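Local coordinates for folylpolyglutamate synthase protein FOLC (Mycobacterium tuberculosis, PDB 2VOR) that probably adds glutamate to dihydropteroate and, step by step, to tetrahydrofolate at the cost of ATP, making dihydrofolate and folylpolyglutamates, at residues 90-95 / 167-172. Sequence-based numbering, arbitrary orientation.
Sequences HRRTGR and PVDVAV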
# COMPACT_ATOMS: atom_id res chain seq x y z
N HIS A 90 14.84 -15.42 -8.38
CA HIS A 90 15.06 -15.47 -9.82
C HIS A 90 13.91 -15.79 -10.82
O HIS A 90 14.16 -16.02 -12.03
CB HIS A 90 16.24 -16.39 -10.08
CG HIS A 90 17.42 -15.99 -9.29
ND1 HIS A 90 18.03 -14.76 -9.49
CD2 HIS A 90 18.05 -16.59 -8.25
CE1 HIS A 90 19.01 -14.64 -8.61
NE2 HIS A 90 19.06 -15.74 -7.87
N ARG A 91 12.67 -15.74 -10.33
CA ARG A 91 11.48 -15.76 -11.18
C ARG A 91 11.05 -14.34 -11.61
O ARG A 91 11.20 -13.38 -10.87
CB ARG A 91 10.37 -16.43 -10.40
CG ARG A 91 10.36 -17.90 -10.54
CD ARG A 91 11.51 -18.52 -9.76
NE ARG A 91 11.28 -19.96 -9.54
CZ ARG A 91 12.10 -20.73 -8.84
NH1 ARG A 91 13.20 -20.18 -8.33
NH2 ARG A 91 11.83 -22.00 -8.63
N ARG A 92 10.54 -14.20 -12.83
CA ARG A 92 10.13 -12.90 -13.33
C ARG A 92 8.78 -12.55 -12.70
O ARG A 92 7.87 -13.36 -12.68
CB ARG A 92 9.91 -12.89 -14.81
CG ARG A 92 10.98 -13.31 -15.73
CD ARG A 92 10.55 -12.80 -17.23
NE ARG A 92 10.55 -11.33 -17.36
CZ ARG A 92 10.16 -10.66 -18.43
NH1 ARG A 92 10.22 -9.31 -18.46
NH2 ARG A 92 9.72 -11.31 -19.49
N THR A 93 8.68 -11.35 -12.13
CA THR A 93 7.45 -10.93 -11.44
C THR A 93 6.73 -9.87 -12.25
O THR A 93 7.34 -9.03 -12.90
CB THR A 93 7.74 -10.36 -10.06
OG1 THR A 93 8.63 -9.23 -10.22
CG2 THR A 93 8.39 -11.37 -9.22
N GLY A 94 5.42 -9.89 -12.15
CA GLY A 94 4.59 -8.72 -12.43
C GLY A 94 3.96 -8.33 -11.09
O GLY A 94 3.68 -9.16 -10.28
N ARG A 95 3.78 -7.04 -10.84
CA ARG A 95 3.21 -6.56 -9.62
C ARG A 95 2.28 -5.39 -9.91
O ARG A 95 2.66 -4.41 -10.62
CB ARG A 95 4.29 -6.17 -8.63
CG ARG A 95 3.73 -5.30 -7.55
CD ARG A 95 4.63 -5.15 -6.40
NE ARG A 95 6.02 -4.64 -6.69
CZ ARG A 95 6.34 -3.43 -7.17
NH1 ARG A 95 5.40 -2.57 -7.48
NH2 ARG A 95 7.61 -3.05 -7.34
N PRO A 167 6.33 -12.02 -20.77
CA PRO A 167 5.29 -12.54 -19.90
C PRO A 167 5.95 -12.71 -18.54
O PRO A 167 7.15 -12.57 -18.45
CB PRO A 167 5.02 -13.92 -20.51
CG PRO A 167 6.34 -14.30 -21.24
CD PRO A 167 7.20 -13.11 -21.29
N VAL A 168 5.24 -13.02 -17.47
CA VAL A 168 5.88 -13.05 -16.15
C VAL A 168 5.80 -14.51 -15.67
O VAL A 168 5.13 -15.34 -16.32
CB VAL A 168 5.16 -12.11 -15.12
CG1 VAL A 168 5.13 -10.68 -15.62
CG2 VAL A 168 3.74 -12.60 -14.89
N ASP A 169 6.50 -14.83 -14.55
CA ASP A 169 6.39 -16.19 -14.00
C ASP A 169 5.36 -16.16 -12.91
O ASP A 169 4.74 -17.20 -12.63
CB ASP A 169 7.72 -16.69 -13.37
CG ASP A 169 8.79 -17.02 -14.41
OD1 ASP A 169 8.49 -17.60 -15.49
OD2 ASP A 169 9.97 -16.74 -14.13
N VAL A 170 5.21 -15.01 -12.25
CA VAL A 170 4.37 -14.91 -11.10
C VAL A 170 3.89 -13.49 -11.06
O VAL A 170 4.67 -12.60 -11.30
CB VAL A 170 5.16 -15.06 -9.76
CG1 VAL A 170 4.19 -15.10 -8.63
CG2 VAL A 170 5.97 -16.33 -9.71
N ALA A 171 2.64 -13.27 -10.68
CA ALA A 171 2.08 -11.93 -10.45
C ALA A 171 1.76 -11.71 -8.97
O ALA A 171 1.27 -12.60 -8.28
CB ALA A 171 0.81 -11.73 -11.28
N VAL A 172 2.05 -10.51 -8.49
CA VAL A 172 1.72 -10.09 -7.15
C VAL A 172 0.64 -8.97 -7.27
O VAL A 172 0.88 -7.89 -7.89
CB VAL A 172 2.96 -9.48 -6.51
CG1 VAL A 172 2.69 -9.18 -5.09
CG2 VAL A 172 4.18 -10.45 -6.67
O HOH W 1 12.54 -17.16 -14.67
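D169 reaches back to the backbone of R92 just where two parallel strands begin to pair. With chi1 at -72°, its CG lies beside its own backbone N, and this turns the carboxylate toward segment 90-95. CB rests 3.4 Å from R92 O, and CG passes R92 N. OD2 then accepts the N-H of R92 at 2.9 Å, on its anti side and tilted out of the carboxylate plane. A water bound to OD2 also reaches H90 O. Aspartate suits the place: its short acid lets OD2 take R92 N while D169 N donates to R92 O (2.7 Å) from above the carbonyl plane, so one residue grips both polar backbone atoms of R92. V170 N gives that oxygen a second, more bent bond. Regular pairing follows, G94 N to V170 O and V172 N to G94 O (2.8 Å). G94, lacking a side chain, lets V168 CG1 settle 3.8 Å from its CA. On the other face, covered by helix 75-88, V172 CB meets R95 CB at 4.1 Å. The guanidinium groups of R92 and R95 turn instead to D111 and D83. Strands 93-96 and 170-174 are neighbours in the central sheet of the P-loop NTPase-like Mur ligase middle domain.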